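Local coordinates for protein Dye type peroxidase A (Streptomyces lividans 1326, PDB 6GZW) that is a haem-containing dye-decolourising (DyP-type) peroxidase that probably uses hydrogen peroxide to oxidise dyes and related substrates, at residues Ala48-Leu60 with His140-Ala153. Residues are numbered along the deposited sequence; the frame is centred on the assembly and turned at random.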
ATOM      1  N   ALA A  48     -23.753 -12.982  16.298  1.00 15.37           N
ATOM      2  CA  ALA A  48     -24.052 -13.134  14.878  1.00 14.46           C
ATOM      3  C   ALA A  48     -22.973 -12.508  13.963  1.00 13.57           C
ATOM      4  O   ALA A  48     -22.653 -13.064  12.918  1.00 13.37           O
ATOM      5  CB  ALA A  48     -25.421 -12.551  14.553  1.00 15.35           C
ATOM      6  N   LEU A  49     -22.403 -11.379  14.387  1.00 14.15           N
ATOM      7  CA  LEU A  49     -21.352 -10.712  13.625  1.00 13.43           C
ATOM      8  C   LEU A  49     -20.071 -11.553  13.571  1.00 14.02           C
ATOM      9  O   LEU A  49     -19.490 -11.727  12.512  1.00 13.14           O
ATOM     10  CB  LEU A  49     -21.066  -9.326  14.208  1.00 13.91           C
ATOM     11  CG  LEU A  49     -19.852  -8.574  13.635  1.00 12.90           C
ATOM     12  CD1 LEU A  49     -20.032  -8.352  12.147  1.00 13.44           C
ATOM     13  CD2 LEU A  49     -19.739  -7.229  14.299  1.00 14.14           C
ATOM     14  N   LEU A  50     -19.654 -12.089  14.714  1.00 14.60           N
ATOM     15  CA  LEU A  50     -18.474 -12.945  14.737  1.00 14.78           C
ATOM     16  C   LEU A  50     -18.707 -14.240  13.941  1.00 14.80           C
ATOM     17  O   LEU A  50     -17.784 -14.745  13.322  1.00 14.36           O
ATOM     18  CB  LEU A  50     -18.003 -13.245  16.170  1.00 14.59           C
ATOM     19  CG  LEU A  50     -16.983 -12.290  16.804  1.00 15.65           C
ATOM     20  CD1 LEU A  50     -15.614 -12.406  16.140  1.00 15.80           C
ATOM     21  CD2 LEU A  50     -17.485 -10.852  16.788  1.00 15.65           C
ATOM     22  N   ARG A  51     -19.933 -14.776  13.938  1.00 16.75           N
ATOM     23  CA  ARG A  51     -20.263 -15.886  13.024  1.00 18.28           C
ATOM     24  C   ARG A  51     -20.054 -15.524  11.551  1.00 17.44           C
ATOM     25  O   ARG A  51     -19.405 -16.271  10.798  1.00 18.92           O
ATOM     26  CB  ARG A  51     -21.711 -16.411  13.221  1.00 22.14           C
ATOM     27  CG  ARG A  51     -21.821 -17.516  14.247  1.00 25.92           C
ATOM     28  CD  ARG A  51     -23.182 -18.243  14.271  1.00 28.25           C
ATOM     29  NE  ARG A  51     -24.357 -17.389  14.574  1.00 34.29           N
ATOM     30  CZ  ARG A  51     -24.673 -16.808  15.748  1.00 34.28           C
ATOM     31  NH1 ARG A  51     -23.905 -16.920  16.832  1.00 35.15           N
ATOM     32  NH2 ARG A  51     -25.792 -16.078  15.840  1.00 35.23           N
ATOM     33  N   ARG A  52     -20.613 -14.385  11.132  1.00 16.27           N
ATOM     34  CA  ARG A  52     -20.461 -13.905   9.761  1.00 16.42           C
ATOM     35  C   ARG A  52     -18.978 -13.733   9.455  1.00 15.14           C
ATOM     36  O   ARG A  52     -18.475 -14.230   8.448  1.00 15.44           O
ATOM     37  CB  ARG A  52     -21.160 -12.555   9.520  1.00 17.09           C
ATOM     38  CG  ARG A  52     -22.645 -12.636   9.315  1.00 18.39           C
ATOM     39  CD  ARG A  52     -23.238 -11.364   8.728  1.00 17.88           C
ATOM     40  NE  ARG A  52     -23.075 -10.118   9.503  1.00 17.54           N
ATOM     41  CZ  ARG A  52     -23.749  -9.783  10.608  1.00 16.52           C
ATOM     42  NH1 ARG A  52     -24.630 -10.625  11.191  1.00 16.18           N
ATOM     43  NH2 ARG A  52     -23.548  -8.595  11.144  1.00 16.31           N
ATOM     44  N   TRP A  53     -18.305 -13.006  10.331  1.00 14.04           N
ATOM     45  CA  TRP A  53     -16.909 -12.672  10.098  1.00 13.54           C
ATOM     46  C   TRP A  53     -16.056 -13.931  10.004  1.00 13.25           C
ATOM     47  O   TRP A  53     -15.186 -14.016   9.150  1.00 13.20           O
ATOM     48  CB  TRP A  53     -16.350 -11.784  11.219  1.00 12.55           C
ATOM     49  CG  TRP A  53     -16.567 -10.332  11.054  1.00 12.32           C
ATOM     50  CD1 TRP A  53     -17.000  -9.662   9.934  1.00 12.25           C
ATOM     51  CD2 TRP A  53     -16.266  -9.332  12.018  1.00 11.82           C
ATOM     52  NE1 TRP A  53     -17.025  -8.308  10.175  1.00 11.93           N
ATOM     53  CE2 TRP A  53     -16.577  -8.073  11.438  1.00 11.56           C
ATOM     54  CE3 TRP A  53     -15.804  -9.365  13.333  1.00 11.90           C
ATOM     55  CZ2 TRP A  53     -16.407  -6.879  12.123  1.00 11.65           C
ATOM     56  CZ3 TRP A  53     -15.646  -8.177  14.007  1.00 11.87           C
ATOM     57  CH2 TRP A  53     -15.914  -6.954  13.394  1.00 11.78           C
ATOM     58  N   SER A  54     -16.315 -14.897  10.886  1.00 14.13           N
ATOM     59  CA  SER A  54     -15.553 -16.153  10.875  1.00 14.47           C
ATOM     60  C   SER A  54     -15.773 -16.955   9.603  1.00 14.12           C
ATOM     61  O   SER A  54     -14.850 -17.498   9.053  1.00 14.02           O
ATOM     62  CB  SER A  54     -15.884 -17.004  12.105  1.00 13.87           C
ATOM     63  OG  SER A  54     -15.589 -16.336  13.329  1.00 14.31           O
ATOM     64  N   ASP A  55     -17.016 -17.017   9.109  1.00 14.87           N
ATOM     65  CA  ASP A  55     -17.303 -17.691   7.855  1.00 15.73           C
ATOM     66  C   ASP A  55     -16.634 -17.002   6.649  1.00 14.24           C
ATOM     67  O   ASP A  55     -16.068 -17.652   5.781  1.00 13.71           O
ATOM     68  CB  ASP A  55     -18.825 -17.775   7.674  1.00 18.20           C
ATOM     69  CG  ASP A  55     -19.230 -18.557   6.419  1.00 20.11           C
ATOM     70  OD1 ASP A  55     -19.009 -19.776   6.388  1.00 24.10           O
ATOM     71  OD2 ASP A  55     -19.762 -17.941   5.474  1.00 22.37           O
ATOM     72  N   THR A  56     -16.654 -15.670   6.639  1.00 13.86           N
ATOM     73  CA  THR A  56     -15.954 -14.875   5.624  1.00 13.59           C
ATOM     74  C   THR A  56     -14.445 -15.154   5.692  1.00 13.70           C
ATOM     75  O   THR A  56     -13.834 -15.420   4.673  1.00 14.05           O
ATOM     76  CB  THR A  56     -16.294 -13.375   5.788  1.00 13.95           C
ATOM     77  OG1 THR A  56     -17.689 -13.219   5.523  1.00 15.52           O
ATOM     78  CG2 THR A  56     -15.474 -12.450   4.852  1.00 14.31           C
ATOM     79  N   ALA A  57     -13.866 -15.109   6.881  1.00 13.37           N
ATOM     80  CA  ALA A  57     -12.451 -15.392   7.008  1.00 13.35           C
ATOM     81  C   ALA A  57     -12.085 -16.793   6.493  1.00 12.88           C
ATOM     82  O   ALA A  57     -11.121 -16.956   5.752  1.00 12.51           O
ATOM     83  CB  ALA A  57     -12.005 -15.252   8.449  1.00 12.79           C
ATOM     84  N   ARG A  58     -12.861 -17.807   6.905  1.00 12.71           N
ATOM     85  CA  ARG A  58     -12.633 -19.181   6.488  1.00 13.90           C
ATOM     86  C   ARG A  58     -12.613 -19.311   4.973  1.00 12.95           C
ATOM     87  O   ARG A  58     -11.672 -19.854   4.389  1.00 12.58           O
ATOM     88  CB  ARG A  58     -13.688 -20.109   7.098  1.00 15.63           C
ATOM     89  CG  ARG A  58     -13.370 -21.603   7.007  1.00 18.06           C
ATOM     90  CD  ARG A  58     -14.007 -22.307   5.827  1.00 21.03           C
ATOM     91  NE  ARG A  58     -15.447 -22.052   5.733  1.00 22.38           N
ATOM     92  CZ  ARG A  58     -16.183 -22.287   4.655  1.00 22.98           C
ATOM     93  NH1 ARG A  58     -15.639 -22.812   3.553  1.00 23.66           N
ATOM     94  NH2 ARG A  58     -17.460 -21.958   4.669  1.00 22.36           N
ATOM     95  N   ARG A  59     -13.635 -18.765   4.301  1.00 12.68           N
ATOM     96  CA  ARG A  59     -13.681 -18.861   2.849  1.00 13.03           C
ATOM     97  C   ARG A  59     -12.529 -18.141   2.204  1.00 11.61           C
ATOM     98  O   ARG A  59     -11.828 -18.701   1.333  1.00 11.81           O
ATOM     99  CB  ARG A  59     -14.980 -18.267   2.298  1.00 13.10           C
ATOM    100  CG  ARG A  59     -16.257 -19.036   2.638  1.00 13.71           C
ATOM    101  CD  ARG A  59     -17.538 -18.230   2.359  1.00 13.93           C
ATOM    102  NE  ARG A  59     -18.707 -18.872   2.963  1.00 14.72           N
ATOM    103  CZ  ARG A  59     -19.369 -19.919   2.448  1.00 14.50           C
ATOM    104  NH1 ARG A  59     -19.060 -20.448   1.267  1.00 14.21           N
ATOM    105  NH2 ARG A  59     -20.370 -20.449   3.147  1.00 15.08           N
ATOM    106  N   LEU A  60     -12.343 -16.880   2.601  1.00 11.88           N
ATOM    107  CA  LEU A  60     -11.352 -16.049   1.917  1.00 11.86           C
ATOM    108  C   LEU A  60      -9.927 -16.549   2.136  1.00 11.94           C
ATOM    109  O   LEU A  60      -9.114 -16.518   1.217  1.00 11.13           O
ATOM    110  CB  LEU A  60     -11.497 -14.584   2.327  1.00 11.73           C
ATOM    111  CG  LEU A  60     -12.464 -13.782   1.447  1.00 11.78           C
ATOM    112  CD1 LEU A  60     -13.851 -14.399   1.290  1.00 11.40           C
ATOM    113  CD2 LEU A  60     -12.569 -12.391   2.020  1.00 12.04           C
ATOM    114  N   HIS A 140      -9.952  -6.959  -0.883  1.00  9.31           N
ATOM    115  CA  HIS A 140     -11.181  -7.749  -0.983  1.00  9.49           C
ATOM    116  C   HIS A 140     -11.591  -8.270   0.398  1.00  9.80           C
ATOM    117  O   HIS A 140     -12.759  -8.209   0.747  1.00 10.05           O
ATOM    118  CB  HIS A 140     -10.967  -8.895  -1.961  1.00  9.80           C
ATOM    119  CG  HIS A 140     -12.053  -9.925  -1.999  1.00  9.55           C
ATOM    120  ND1 HIS A 140     -11.933 -11.158  -1.391  1.00  9.63           N
ATOM    121  CD2 HIS A 140     -13.240  -9.940  -2.648  1.00  9.76           C
ATOM    122  CE1 HIS A 140     -13.030 -11.864  -1.629  1.00  9.80           C
ATOM    123  NE2 HIS A 140     -13.838 -11.146  -2.389  1.00 10.31           N
ATOM    124  N   ALA A 141     -10.629  -8.745   1.201  1.00  9.04           N
ATOM    125  CA  ALA A 141     -10.938  -9.174   2.559  1.00  9.28           C
ATOM    126  C   ALA A 141     -11.354  -8.029   3.490  1.00  9.68           C
ATOM    127  O   ALA A 141     -12.323  -8.133   4.247  1.00  9.78           O
ATOM    128  CB  ALA A 141      -9.771  -9.938   3.134  1.00  9.14           C
ATOM    129  N   LEU A 142     -10.645  -6.906   3.438  1.00  9.67           N
ATOM    130  CA  LEU A 142     -11.057  -5.724   4.215  1.00 10.21           C
ATOM    131  C   LEU A 142     -12.491  -5.311   3.911  1.00 10.29           C
ATOM    132  O   LEU A 142     -13.304  -5.082   4.807  1.00 10.71           O
ATOM    133  CB  LEU A 142     -10.130  -4.538   3.928  1.00 10.03           C
ATOM    134  CG  LEU A 142     -10.537  -3.179   4.524  1.00 10.18           C
ATOM    135  CD1 LEU A 142     -10.613  -3.188   6.046  1.00 10.55           C
ATOM    136  CD2 LEU A 142      -9.621  -2.090   4.022  1.00 10.36           C
ATOM    137  N   ARG A 143     -12.793  -5.206   2.639  1.00 11.19           N
ATOM    138  CA  ARG A 143     -14.108  -4.785   2.220  1.00 10.85           C
ATOM    139  C   ARG A 143     -15.179  -5.792   2.633  1.00 11.16           C
ATOM    140  O   ARG A 143     -16.274  -5.417   3.075  1.00 11.13           O
ATOM    141  CB  ARG A 143     -14.086  -4.569   0.703  1.00 10.90           C
ATOM    142  CG  ARG A 143     -15.388  -4.053   0.082  1.00 11.35           C
ATOM    143  CD  ARG A 143     -15.907  -2.770   0.723  1.00 11.04           C
ATOM    144  NE  ARG A 143     -17.089  -2.254   0.025  1.00 11.26           N
ATOM    145  CZ  ARG A 143     -17.794  -1.173   0.373  1.00 11.38           C
ATOM    146  NH1 ARG A 143     -17.501  -0.453   1.440  1.00 11.70           N
ATOM    147  NH2 ARG A 143     -18.827  -0.811  -0.383  1.00 11.72           N
ATOM    148  N   ALA A 144     -14.866  -7.089   2.530  1.00 10.52           N
ATOM    149  CA  ALA A 144     -15.845  -8.113   2.907  1.00 10.79           C
ATOM    150  C   ALA A 144     -16.123  -8.108   4.403  1.00 11.31           C
ATOM    151  O   ALA A 144     -17.292  -8.180   4.831  1.00 11.97           O
ATOM    152  CB  ALA A 144     -15.392  -9.464   2.427  1.00 10.49           C
ATOM    153  N   ILE A 145     -15.066  -7.993   5.201  1.00 11.11           N
ATOM    154  CA  ILE A 145     -15.220  -7.898   6.649  1.00 11.73           C
ATOM    155  C   ILE A 145     -15.995  -6.631   7.003  1.00 11.90           C
ATOM    156  O   ILE A 145     -16.950  -6.660   7.789  1.00 12.51           O
ATOM    157  CB  ILE A 145     -13.832  -7.967   7.311  1.00 12.10           C
ATOM    158  CG1 ILE A 145     -13.244  -9.390   7.156  1.00 12.44           C
ATOM    159  CG2 ILE A 145     -13.824  -7.465   8.751  1.00 13.06           C
ATOM    160  CD1 ILE A 145     -13.966 -10.473   7.939  1.00 12.82           C
ATOM    161  N   GLN A 146     -15.631  -5.503   6.396  1.00 12.53           N
ATOM    162  CA  GLN A 146     -16.330  -4.266   6.706  1.00 13.55           C
ATOM    163  C   GLN A 146     -17.812  -4.283   6.328  1.00 14.43           C
ATOM    164  O   GLN A 146     -18.636  -3.783   7.087  1.00 15.44           O
ATOM    165  CB  GLN A 146     -15.604  -3.071   6.091  1.00 14.81           C
ATOM    166  CG  GLN A 146     -16.313  -1.721   6.230  1.00 15.41           C
ATOM    167  CD  GLN A 146     -16.970  -1.289   4.935  1.00 15.44           C
ATOM    168  OE1 GLN A 146     -16.513  -1.651   3.846  1.00 15.65           O
ATOM    169  NE2 GLN A 146     -18.045  -0.527   5.039  1.00 16.58           N
ATOM    170  N   ARG A 147     -18.132  -4.872   5.184  1.00 14.57           N
ATOM    171  CA  ARG A 147     -19.516  -5.036   4.741  1.00 14.88           C
ATOM    172  C   ARG A 147     -20.318  -6.055   5.563  1.00 15.84           C
ATOM    173  O   ARG A 147     -21.552  -5.920   5.681  1.00 16.34           O
ATOM    174  CB  ARG A 147     -19.551  -5.387   3.253  1.00 14.90           C
ATOM    175  CG  ARG A 147     -19.124  -4.248   2.360  1.00 15.45           C
ATOM    176  CD  ARG A 147     -20.253  -3.280   2.121  1.00 15.07           C
ATOM    177  NE  ARG A 147     -21.192  -3.787   1.130  1.00 15.58           N
ATOM    178  CZ  ARG A 147     -22.297  -3.151   0.754  1.00 16.15           C
ATOM    179  NH1 ARG A 147     -22.621  -1.974   1.300  1.00 16.71           N
ATOM    180  NH2 ARG A 147     -23.094  -3.683  -0.175  1.00 17.22           N
ATOM    181  N   ASP A 148     -19.652  -7.060   6.145  1.00 15.44           N
ATOM    182  CA  ASP A 148     -20.318  -7.952   7.123  1.00 16.04           C
ATOM    183  C   ASP A 148     -20.795  -7.230   8.374  1.00 15.94           C
ATOM    184  O   ASP A 148     -21.763  -7.679   9.026  1.00 15.16           O
ATOM    185  CB  ASP A 148     -19.390  -9.052   7.625  1.00 16.19           C
ATOM    186  CG  ASP A 148     -19.236 -10.204   6.675  1.00 16.75           C
ATOM    187  OD1 ASP A 148     -20.026 -10.375   5.730  1.00 17.65           O
ATOM    188  OD2 ASP A 148     -18.294 -10.988   6.911  1.00 17.17           O
ATOM    189  N   ALA A 149     -20.120  -6.149   8.754  1.00 16.32           N
ATOM    190  CA  ALA A 149     -20.530  -5.364   9.938  1.00 17.44           C
ATOM    191  C   ALA A 149     -21.972  -4.848   9.815  1.00 19.42           C
ATOM    192  O   ALA A 149     -22.703  -4.836  10.792  1.00 20.86           O
ATOM    193  CB  ALA A 149     -19.569  -4.227  10.208  1.00 18.23           C
ATOM    194  N   GLY A 150     -22.379  -4.475   8.608  1.00 20.07           N
ATOM    195  CA  GLY A 150     -23.749  -4.042   8.347  1.00 22.26           C
ATOM    196  C   GLY A 150     -24.279  -3.036   9.351  1.00 22.45           C
ATOM    197  O   GLY A 150     -23.571  -2.100   9.732  1.00 24.49           O
ATOM    198  N   ALA A 151     -25.496  -3.273   9.824  1.00 23.52           N
ATOM    199  CA  ALA A 151     -26.129  -2.436  10.858  1.00 24.29           C
ATOM    200  C   ALA A 151     -25.603  -2.679  12.284  1.00 23.36           C
ATOM    201  O   ALA A 151     -25.922  -1.906  13.196  1.00 25.81           O
ATOM    202  CB  ALA A 151     -27.657  -2.626  10.813  1.00 26.21           C
ATOM    203  N   ALA A 152     -24.809  -3.734  12.482  1.00 21.12           N
ATOM    204  CA  ALA A 152     -24.326  -4.107  13.816  1.00 19.78           C
ATOM    205  C   ALA A 152     -23.165  -3.257  14.323  1.00 18.49           C
ATOM    206  O   ALA A 152     -23.003  -3.126  15.526  1.00 17.47           O
ATOM    207  CB  ALA A 152     -23.939  -5.576  13.851  1.00 18.93           C
ATOM    208  N   ALA A 153     -22.345  -2.715  13.427  1.00 17.04           N
ATOM    209  CA  ALA A 153     -21.166  -1.966  13.855  1.00 16.46           C
ATOM    210  C   ALA A 153     -20.745  -0.971  12.789  1.00 15.05           C
ATOM    211  O   ALA A 153     -21.153  -1.114  11.631  1.00 17.27           O
ATOM    212  CB  ALA A 153     -20.030  -2.918  14.171  1.00 15.80           C
TER
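Ile145 lays CG2 over one face of the Trp53 indole, 4.0 Å from the five-membered-ring centroid and 27° off its normal, a CH-pi contact; Leu49 CD1 lies over the opposite face. Farther along, Leu60 CD2 rests on Ala141 CA at 3.6 Å, while Thr56 CG2 meets Ala144 CB. The indole N-H is also used: Trp53 NE1 donates to Ile145 O at 2.9 Å, with the acceptor tilted 20° from the ring plane. Asp148 CB sits 3.4 Å from Trp53 CD1, and Asp148 OD2 takes the Thr56 OG1 hydroxyl on its syn lone pair at 2.7 Å. With CG anti to the carbonyl carbon and a bend at chi3, Arg52 turns its guanidinium edge to Asp148 O, which both NE (2.8 Å) and NH2 (2.9 Å) grip nearly in plane. A leucine in place of Arg52 would probably leave the Asp148 carbonyl without those two donors. The axes of these segments approach to 9.5 Å at 160°, and strand 126-132 touches Leu49, Trp53 and Ala141: a near-antiparallel helix pair packed on the antiparallel sheet, as in the ferredoxin-like N-terminal half of DyP-type peroxidases.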